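Local atomic coordinates of glycoside Hydrolase (Bacteroides uniformis, PDB entry 5TA0), a protein that probably hydrolyses agarose-derived galactans as a family GH86 glycoside hydrolase and binds neoagarooctaose. Residues I66-D71 and H128-Y133; I74-V79 and L416-K421. One frame throughout, in Å; residues are numbered along the deposited sequence.

Contact 1: I66-D71 and H128-Y133; sequences IADLRD and HPYEKY. With EDO (1,2-ethanediol), chain B.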
ATOM      1  N   ILE A  66       2.564 -12.213  27.203  1.00 16.60           N
ATOM      2  CA  ILE A  66       2.227 -10.879  27.712  1.00 16.24           C
ATOM      3  C   ILE A  66       0.742 -10.842  28.106  1.00 15.93           C
ATOM      4  O   ILE A  66      -0.153 -11.121  27.297  1.00 15.90           O
ATOM      5  CB  ILE A  66       2.575  -9.777  26.675  1.00 16.09           C
ATOM      6  CG1 ILE A  66       4.083  -9.776  26.377  1.00 16.44           C
ATOM      7  CG2 ILE A  66       2.145  -8.411  27.193  1.00 16.53           C
ATOM      8  CD1 ILE A  66       4.493  -8.809  25.296  1.00 17.13           C
ATOM      9  N   ALA A  67       0.483 -10.506  29.375  1.00 17.17           N
ATOM     10  CA  ALA A  67      -0.855 -10.566  29.933  1.00 17.65           C
ATOM     11  C   ALA A  67      -1.773  -9.511  29.317  1.00 16.23           C
ATOM     12  O   ALA A  67      -2.901  -9.827  28.946  1.00 19.12           O
ATOM     13  CB  ALA A  67      -0.820 -10.386  31.443  1.00 18.71           C
ATOM     14  N   ASP A  68      -1.267  -8.286  29.214  1.00 15.54           N
ATOM     15  CA  ASP A  68      -2.007  -7.201  28.551  1.00 14.47           C
ATOM     16  C   ASP A  68      -1.307  -6.873  27.233  1.00 12.99           C
ATOM     17  O   ASP A  68      -0.527  -5.928  27.123  1.00 12.90           O
ATOM     18  CB  ASP A  68      -2.162  -5.967  29.442  1.00 15.82           C
ATOM     19  CG  ASP A  68      -3.153  -4.958  28.873  1.00 16.74           C
ATOM     20  OD1 ASP A  68      -3.534  -5.073  27.688  1.00 17.01           O
ATOM     21  OD2 ASP A  68      -3.561  -4.029  29.609  1.00 19.46           O
ATOM     22  N   LEU A  69      -1.633  -7.675  26.226  1.00 12.40           N
ATOM     23  CA  LEU A  69      -0.987  -7.564  24.935  1.00 11.52           C
ATOM     24  C   LEU A  69      -1.434  -6.315  24.153  1.00 11.08           C
ATOM     25  O   LEU A  69      -0.630  -5.714  23.444  1.00 10.76           O
ATOM     26  CB  LEU A  69      -1.195  -8.824  24.114  1.00 12.04           C
ATOM     27  CG  LEU A  69      -0.433  -8.882  22.788  1.00 12.11           C
ATOM     28  CD1 LEU A  69       1.080  -8.900  22.989  1.00 12.56           C
ATOM     29  CD2 LEU A  69      -0.878 -10.107  22.018  1.00 13.13           C
ATOM     30  N   ARG A  70      -2.700  -5.914  24.288  1.00 10.98           N
ATOM     31  CA  ARG A  70      -3.131  -4.636  23.682  1.00 11.07           C
ATOM     32  C   ARG A  70      -2.290  -3.460  24.180  1.00 11.45           C
ATOM     33  O   ARG A  70      -1.913  -2.578  23.416  1.00 11.45           O
ATOM     34  CB  ARG A  70      -4.591  -4.327  23.950  1.00 11.31           C
ATOM     35  CG  ARG A  70      -5.574  -5.214  23.245  1.00 11.35           C
ATOM     36  CD  ARG A  70      -7.007  -4.753  23.512  1.00 11.51           C
ATOM     37  NE  ARG A  70      -7.973  -5.739  23.025  1.00 11.22           N
ATOM     38  CZ  ARG A  70      -8.313  -6.863  23.640  1.00 11.45           C
ATOM     39  NH1 ARG A  70      -7.785  -7.160  24.830  1.00 12.25           N
ATOM     40  NH2 ARG A  70      -9.185  -7.700  23.084  1.00 11.92           N
ATOM     41  N   ASP A  71      -2.027  -3.408  25.492  1.00 11.83           N
ATOM     42  CA  ASP A  71      -1.241  -2.308  26.026  1.00 12.97           C
ATOM     43  C   ASP A  71       0.174  -2.281  25.461  1.00 12.39           C
ATOM     44  O   ASP A  71       0.751  -1.212  25.236  1.00 13.16           O
ATOM     45  CB  ASP A  71      -1.186  -2.363  27.553  1.00 14.40           C
ATOM     46  CG  ASP A  71      -0.485  -1.156  28.145  1.00 15.85           C
ATOM     47  OD1 ASP A  71      -0.996  -0.041  27.980  1.00 17.22           O
ATOM     48  OD2 ASP A  71       0.620  -1.319  28.688  1.00 19.60           O
ATOM     49  N   HIS A 128     -13.275  -1.129  24.568  1.00 11.20           N
ATOM     50  CA  HIS A 128     -13.806   0.162  24.146  1.00 10.85           C
ATOM     51  C   HIS A 128     -12.787   1.321  24.192  1.00 11.18           C
ATOM     52  O   HIS A 128     -12.777   2.160  23.301  1.00 11.23           O
ATOM     53  CB  HIS A 128     -15.070   0.523  24.925  1.00 11.05           C
ATOM     54  CG  HIS A 128     -16.181  -0.464  24.732  1.00 11.02           C
ATOM     55  ND1 HIS A 128     -17.287  -0.512  25.550  1.00 11.51           N
ATOM     56  CD2 HIS A 128     -16.343  -1.469  23.835  1.00 11.46           C
ATOM     57  CE1 HIS A 128     -18.082  -1.493  25.169  1.00 11.78           C
ATOM     58  NE2 HIS A 128     -17.532  -2.096  24.128  1.00 11.86           N
ATOM     59  N   PRO A 129     -11.888   1.339  25.212  1.00 11.65           N
ATOM     60  CA  PRO A 129     -10.870   2.397  25.244  1.00 11.95           C
ATOM     61  C   PRO A 129      -9.874   2.373  24.079  1.00 11.38           C
ATOM     62  O   PRO A 129      -9.164   3.357  23.891  1.00 12.47           O
ATOM     63  CB  PRO A 129     -10.163   2.164  26.584  1.00 12.65           C
ATOM     64  CG  PRO A 129     -11.196   1.507  27.435  1.00 12.66           C
ATOM     65  CD  PRO A 129     -11.886   0.570  26.477  1.00 11.95           C
ATOM     66  N   TYR A 130      -9.828   1.273  23.324  1.00 10.73           N
ATOM     67  CA  TYR A 130      -8.934   1.176  22.171  1.00 10.52           C
ATOM     68  C   TYR A 130      -9.587   1.593  20.860  1.00 10.04           C
ATOM     69  O   TYR A 130      -8.928   1.552  19.823  1.00 10.00           O
ATOM     70  CB  TYR A 130      -8.374  -0.240  22.065  1.00 10.75           C
ATOM     71  CG  TYR A 130      -7.429  -0.565  23.193  1.00 11.16           C
ATOM     72  CD1 TYR A 130      -6.083  -0.272  23.084  1.00 11.70           C
ATOM     73  CD2 TYR A 130      -7.873  -1.183  24.360  1.00 11.77           C
ATOM     74  CE1 TYR A 130      -5.201  -0.574  24.104  1.00 11.95           C
ATOM     75  CE2 TYR A 130      -6.995  -1.472  25.398  1.00 12.73           C
ATOM     76  CZ  TYR A 130      -5.661  -1.167  25.251  1.00 12.52           C
ATOM     77  OH  TYR A 130      -4.747  -1.460  26.266  1.00 14.54           O
ATOM     78  N   GLU A 131     -10.837   2.040  20.881  1.00  9.73           N
ATOM     79  CA  GLU A 131     -11.492   2.505  19.649  1.00  9.69           C
ATOM     80  C   GLU A 131     -10.747   3.648  18.996  1.00  9.62           C
ATOM     81  O   GLU A 131     -10.761   3.767  17.760  1.00  9.11           O
ATOM     82  CB  GLU A 131     -12.944   2.897  19.925  1.00 10.18           C
ATOM     83  CG  GLU A 131     -13.843   1.682  20.154  1.00 10.33           C
ATOM     84  CD  GLU A 131     -15.238   2.007  20.641  1.00 10.66           C
ATOM     85  OE1 GLU A 131     -16.038   1.060  20.798  1.00 11.72           O
ATOM     86  OE2 GLU A 131     -15.564   3.202  20.806  1.00 13.01           O
ATOM     87  N   LYS A 132     -10.071   4.481  19.791  1.00 10.21           N
ATOM     88  CA  LYS A 132      -9.281   5.574  19.221  1.00 10.61           C
ATOM     89  C   LYS A 132      -8.115   5.119  18.318  1.00 10.34           C
ATOM     90  O   LYS A 132      -7.564   5.937  17.579  1.00 11.53           O
ATOM     91  CB  LYS A 132      -8.768   6.523  20.321  1.00 12.15           C
ATOM     92  CG  LYS A 132      -7.779   5.918  21.282  1.00 14.10           C
ATOM     93  CD  LYS A 132      -7.383   6.914  22.366  1.00 16.04           C
ATOM     94  CE  LYS A 132      -6.352   6.305  23.268  1.00 18.81           C
ATOM     95  NZ  LYS A 132      -6.149   7.188  24.456  1.00 21.62           N
ATOM     96  N   TYR A 133      -7.739   3.828  18.414  1.00  9.43           N
ATOM     97  CA  TYR A 133      -6.720   3.258  17.537  1.00  9.27           C
ATOM     98  C   TYR A 133      -7.281   2.553  16.286  1.00  8.91           C
ATOM     99  O   TYR A 133      -6.523   2.014  15.497  1.00  8.88           O
ATOM    100  CB  TYR A 133      -5.850   2.258  18.317  1.00  9.41           C
ATOM    101  CG  TYR A 133      -5.042   2.876  19.435  1.00  9.41           C
ATOM    102  CD1 TYR A 133      -3.805   3.425  19.182  1.00  9.35           C
ATOM    103  CD2 TYR A 133      -5.511   2.882  20.740  1.00  9.90           C
ATOM    104  CE1 TYR A 133      -3.034   3.989  20.191  1.00  9.89           C
ATOM    105  CE2 TYR A 133      -4.750   3.426  21.774  1.00 10.16           C
ATOM    106  CZ  TYR A 133      -3.518   3.987  21.486  1.00 10.21           C
ATOM    107  OH  TYR A 133      -2.753   4.521  22.495  1.00 10.94           O
TER
HETATM  108  C1  EDO B 720      -4.821   2.644  25.716  1.00 40.19           C
HETATM  109  O1  EDO B 720      -4.243   3.094  26.941  1.00 41.84           O
HETATM  110  C2  EDO B 720      -6.325   2.612  25.880  1.00 40.35           C
HETATM  111  O2  EDO B 720      -6.810   3.926  25.608  1.00 43.17           O
HETATM  112  O   HOH W   1      -5.331  -2.318  28.572  1.00 27.89           O
HETATM  113  O   HOH W   2      -3.479   0.572  27.443  1.00 27.39           O
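Tyr-130 reaches across from the 3-10 segment before strand 134-140 to the first turn of helix 69-76. Its CB points toward the helix; chi1 of -68° sets CG anti to the carbonyl carbon, and the ring lies between Arg-70 and a bound diol. On one side Arg-70 CD lies over the face in a CH-pi contact, 4.0 Å from the Tyr-130 ring centroid, and Arg-70 CB packs against Tyr-130 CZ at 3.6 Å. The opposite face takes C2 of the 1,2-ethanediol, probably from the crystallisation liquor, whose O2 donates to Pro-129 O. At the tip, Tyr-130 OH lies 3.4 Å from Asp-71 N, but the angle is poor. Asp-71 N donates instead to OD1 of the N-cap residue Asp-68 at 3.1 Å, meeting it from above the carboxylate plane. Two waters serve the hydroxyl: one, in the ring plane, leads to Asp-68 OD2; the other joins Tyr-130 OH to Asp-71 OD1 and to the diol O1. Asp-71 OD2 pairs with Arg-75. Water thus links the phenol to both aspartates, so the helix grips the ring directly through the aliphatic part of Arg-70, whose guanidinium is held by Ile-55 O and Asp-61.

Contact 2: I74-V79 and L416-K421; sequences IRKYDV and LWKDVK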
ATOM      1  N   ILE A  74      -0.526  -2.193  20.883  0.57 10.16           N
ATOM      2  CA  ILE A  74      -1.251  -1.015  20.401  0.57  9.90           C
ATOM      3  C   ILE A  74      -0.772   0.259  21.125  0.57 10.02           C
ATOM      4  O   ILE A  74      -0.348   1.222  20.476  0.57  9.79           O
ATOM      5  CB  ILE A  74      -2.783  -1.187  20.515  0.57  9.85           C
ATOM      6  CG1 ILE A  74      -3.278  -2.290  19.575  0.57  9.95           C
ATOM      7  CG2 ILE A  74      -3.488   0.127  20.201  0.57  9.50           C
ATOM      8  CD1 ILE A  74      -4.726  -2.685  19.809  0.57 10.04           C
ATOM      9  N   ARG A  75      -0.843   0.270  22.452  1.00 10.63           N
ATOM     10  CA  ARG A  75      -0.551   1.512  23.177  1.00 11.52           C
ATOM     11  C   ARG A  75       0.943   1.843  23.191  1.00 11.85           C
ATOM     12  O   ARG A  75       1.337   2.922  22.761  1.00 11.57           O
ATOM     13  CB  ARG A  75      -1.148   1.478  24.588  1.00 12.84           C
ATOM     14  CG  ARG A  75      -1.067   2.815  25.321  1.00 14.29           C
ATOM     15  CD  ARG A  75       0.237   3.129  26.043  1.00 17.01           C
ATOM     16  NE  ARG A  75       0.763   2.048  26.880  1.00 18.91           N
ATOM     17  CZ  ARG A  75       2.031   1.959  27.309  1.00 21.77           C
ATOM     18  NH1 ARG A  75       2.412   0.923  28.054  1.00 22.74           N
ATOM     19  NH2 ARG A  75       2.934   2.888  26.996  1.00 22.56           N
ATOM     20  N   LYS A  76       1.769   0.917  23.673  1.00 11.91           N
ATOM     21  CA  LYS A  76       3.203   1.220  23.828  1.00 12.88           C
ATOM     22  C   LYS A  76       3.893   1.520  22.486  1.00 11.65           C
ATOM     23  O   LYS A  76       4.685   2.450  22.395  1.00 11.96           O
ATOM     24  CB  LYS A  76       3.939   0.088  24.551  1.00 15.35           C
ATOM     25  CG  LYS A  76       5.424   0.366  24.690  1.00 18.78           C
ATOM     26  CD  LYS A  76       6.136  -0.638  25.576  1.00 21.89           C
ATOM     27  CE  LYS A  76       6.594  -1.848  24.796  1.00 22.83           C
ATOM     28  NZ  LYS A  76       7.324  -2.796  25.686  1.00 24.31           N
ATOM     29  N   TYR A  77       3.571   0.759  21.439  1.00 10.78           N
ATOM     30  CA  TYR A  77       4.192   1.018  20.134  1.00 10.26           C
ATOM     31  C   TYR A  77       3.403   2.012  19.270  1.00  9.49           C
ATOM     32  O   TYR A  77       3.919   2.459  18.240  1.00  9.90           O
ATOM     33  CB  TYR A  77       4.445  -0.283  19.397  1.00 10.41           C
ATOM     34  CG  TYR A  77       5.547  -1.114  20.030  1.00 11.11           C
ATOM     35  CD1 TYR A  77       6.872  -0.673  20.026  1.00 12.07           C
ATOM     36  CD2 TYR A  77       5.263  -2.335  20.622  1.00 11.92           C
ATOM     37  CE1 TYR A  77       7.868  -1.435  20.624  1.00 12.12           C
ATOM     38  CE2 TYR A  77       6.263  -3.110  21.195  1.00 13.05           C
ATOM     39  CZ  TYR A  77       7.552  -2.652  21.189  1.00 12.77           C
ATOM     40  OH  TYR A  77       8.555  -3.420  21.777  1.00 14.76           O
ATOM     41  N   ASP A  78       2.185   2.375  19.703  1.00  8.92           N
ATOM     42  CA  ASP A  78       1.308   3.323  18.967  1.00  9.12           C
ATOM     43  C   ASP A  78       1.025   2.808  17.555  1.00  8.40           C
ATOM     44  O   ASP A  78       1.413   3.396  16.540  1.00  8.79           O
ATOM     45  CB  ASP A  78       1.878   4.738  18.938  1.00  9.59           C
ATOM     46  CG  ASP A  78       0.861   5.773  18.510  1.00 10.81           C
ATOM     47  OD1 ASP A  78      -0.234   5.768  19.075  1.00 11.75           O
ATOM     48  OD2 ASP A  78       1.164   6.619  17.674  1.00 12.37           O
ATOM     49  N   VAL A  79       0.310   1.689  17.544  1.00  7.97           N
ATOM     50  CA  VAL A  79       0.015   0.937  16.334  1.00  8.18           C
ATOM     51  C   VAL A  79      -1.486   0.912  16.114  1.00  7.88           C
ATOM     52  O   VAL A  79      -2.234   0.666  17.054  1.00  8.65           O
ATOM     53  CB  VAL A  79       0.564  -0.499  16.409  1.00  8.65           C
ATOM     54  CG1 VAL A  79       0.240  -1.281  15.139  1.00  8.80           C
ATOM     55  CG2 VAL A  79       2.064  -0.484  16.665  1.00  8.97           C
ATOM     56  N   LEU A 416      11.057  -0.484  14.899  1.00  8.83           N
ATOM     57  CA  LEU A 416      11.819   0.410  14.039  1.00  8.67           C
ATOM     58  C   LEU A 416      11.125   1.761  13.872  1.00  8.70           C
ATOM     59  O   LEU A 416      11.781   2.801  13.918  1.00  9.01           O
ATOM     60  CB  LEU A 416      12.049  -0.238  12.675  1.00  8.74           C
ATOM     61  CG  LEU A 416      12.750   0.553  11.581  1.00  8.69           C
ATOM     62  CD1 LEU A 416      14.188   0.845  11.960  1.00  8.73           C
ATOM     63  CD2 LEU A 416      12.680  -0.206  10.270  1.00  8.80           C
ATOM     64  N   TRP A 417       9.808   1.723  13.667  1.00  8.41           N
ATOM     65  CA  TRP A 417       9.025   2.936  13.389  1.00  8.17           C
ATOM     66  C   TRP A 417       8.445   3.577  14.647  1.00  8.81           C
ATOM     67  O   TRP A 417       7.669   4.529  14.565  1.00  8.58           O
ATOM     68  CB  TRP A 417       7.905   2.609  12.366  1.00  8.13           C
ATOM     69  CG  TRP A 417       8.452   2.435  10.979  1.00  7.88           C
ATOM     70  CD1 TRP A 417       8.949   1.266  10.415  1.00  7.81           C
ATOM     71  CD2 TRP A 417       8.608   3.446   9.970  1.00  7.75           C
ATOM     72  NE1 TRP A 417       9.395   1.510   9.156  1.00  7.97           N
ATOM     73  CE2 TRP A 417       9.202   2.836   8.854  1.00  7.72           C
ATOM     74  CE3 TRP A 417       8.299   4.810   9.900  1.00  7.59           C
ATOM     75  CZ2 TRP A 417       9.477   3.544   7.674  1.00  7.95           C
ATOM     76  CZ3 TRP A 417       8.558   5.495   8.731  1.00  7.97           C
ATOM     77  CH2 TRP A 417       9.144   4.879   7.646  1.00  7.80           C
ATOM     78  N   LYS A 418       8.801   3.083  15.834  1.00  8.83           N
ATOM     79  CA  LYS A 418       8.295   3.644  17.095  1.00  9.73           C
ATOM     80  C   LYS A 418       8.617   5.154  17.153  1.00  9.90           C
ATOM     81  O   LYS A 418       9.696   5.586  16.746  1.00  9.93           O
ATOM     82  CB  LYS A 418       8.909   2.904  18.294  1.00 11.05           C
ATOM     83  CG  LYS A 418       8.243   3.183  19.615  1.00 12.44           C
ATOM     84  CD  LYS A 418       8.960   2.484  20.757  1.00 14.26           C
ATOM     85  CE  LYS A 418       8.212   2.565  22.068  1.00 17.19           C
ATOM     86  NZ  LYS A 418       8.140   3.952  22.613  1.00 19.55           N
ATOM     87  N   ASP A 419       7.638   5.938  17.597  1.00  9.70           N
ATOM     88  CA  ASP A 419       7.797   7.375  17.818  1.00 10.44           C
ATOM     89  C   ASP A 419       7.742   8.224  16.560  1.00 10.81           C
ATOM     90  O   ASP A 419       7.545   9.436  16.677  1.00 12.18           O
ATOM     91  CB  ASP A 419       9.085   7.739  18.594  1.00 11.42           C
ATOM     92  CG  ASP A 419       9.304   6.893  19.815  1.00 12.27           C
ATOM     93  OD1 ASP A 419       8.417   6.895  20.677  1.00 13.28           O
ATOM     94  OD2 ASP A 419      10.368   6.227  19.905  1.00 13.91           O
ATOM     95  N   VAL A 420       7.962   7.669  15.366  1.00  9.65           N
ATOM     96  CA  VAL A 420       8.135   8.467  14.151  1.00  9.63           C
ATOM     97  C   VAL A 420       6.826   9.221  13.879  1.00  9.61           C
ATOM     98  O   VAL A 420       5.757   8.607  13.773  1.00  9.54           O
ATOM     99  CB  VAL A 420       8.507   7.598  12.936  1.00  9.52           C
ATOM    100  CG1 VAL A 420       8.495   8.420  11.656  1.00  9.76           C
ATOM    101  CG2 VAL A 420       9.860   6.913  13.138  1.00  9.52           C
ATOM    102  N   LYS A 421       6.931  10.549  13.801  1.00  9.39           N
ATOM    103  CA  LYS A 421       5.792  11.425  13.558  1.00 10.30           C
ATOM    104  C   LYS A 421       6.382  12.806  13.312  1.00  9.63           C
ATOM    105  O   LYS A 421       7.564  13.052  13.547  1.00  9.37           O
ATOM    106  CB  LYS A 421       4.799  11.461  14.733  1.00 11.82           C
ATOM    107  CG  LYS A 421       5.354  12.076  16.026  1.00 12.99           C
ATOM    108  CD  LYS A 421       4.351  12.071  17.182  1.00 15.42           C
ATOM    109  CE  LYS A 421       4.105  10.685  17.715  1.00 17.64           C
ATOM    110  NZ  LYS A 421       5.239  10.155  18.502  1.00 18.93           N
TER
HETATM  111  O   HOH W   3       5.560   4.930  21.391  1.00 21.97           O
HETATM  112  O   HOH W   4       6.090   3.782  24.669  1.00 38.59           O
HETATM  113  O   HOH W   5       5.246   4.964  18.735  1.00 11.61           O
HETATM  114  O   HOH W   6       4.097   7.507  18.314  1.00 15.90           O
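Lys-76 and Tyr-77, at the C-terminal end of helix 69-76, receive the long side chain of Lys-418 from the loop that leads into strand 423-429. Just before them, Ile-74 supplies the carbonyl that will close the helix, and Arg-75 lays its guanidinium over Lys-76 CB. Lys-418 CE comes within 3.5 Å of Lys-76 O, and Lys-418 NZ reaches that oxygen through two waters, each donating to the oxygen and accepting from NZ. The bend at the end of the lysine (chi4 -67°) turns Lys-418 NZ toward these waters and into a long salt bridge with Asp-419 OD1, 3.5 Å; Asp-419 OD2 is salt-bridged to Arg-476. The amine of Lys-76 itself goes back to Asp-72. Tyr-77 follows, its ring crossed at about a right angle by the lysine chain; CD of Lys-418 lies 3.9 Å from Tyr-77 CD1, in an oblique approach, and the phenol OH bonds to Gln-415 in helix 411-416. Here the helix ends in a Schellman motif, with Asp-78 as the C-prime residue at positive phi, Val-79 N bonded to Ile-74 O and a weak bond from Asp-78 N to Arg-75 O. Facing it is a type II beta turn from Trp-417 to Val-420, so a helix terminus of the catalytic barrel meets a turn entering the neighbouring beta-sandwich. Tyr-77 O reaches that turn through a water that donates to it and accepts from Asp-419 N at 2.8 Å. Asp-78 continues the pattern: its OD2, salt-bridged to Arg-45, also takes a bond from a water that accepts from Lys-421 NZ. Lys-421 NZ, 5.5 Å from Asp-78 OD2, donates to Asp-419 O at 3.0 Å, from above the carbonyl plane.

Contacts 1 and 2 share helix 69-76, contact 1 at its capped beginning and contact 2 at its Schellman end, with centres about 13 Å apart. Backbone bonds probably tie the two: Asp-71 O to Lys-76 N at 2.8 Å and Arg-70 O to Arg-75 N at 3.2 Å. Tyr-133, from 128-133, packs on Ile-74 and Asp-78, and so touches the segment used by contact 2. One helix thereby joins the segment preceding barrel strand 134-140 to the loop leading into strand 423-429 of the sandwich. The glycan pocket draws on 19 residues between 52 and 387, in the barrel part of the chain; the diol of contact 1 is a distinct molecule.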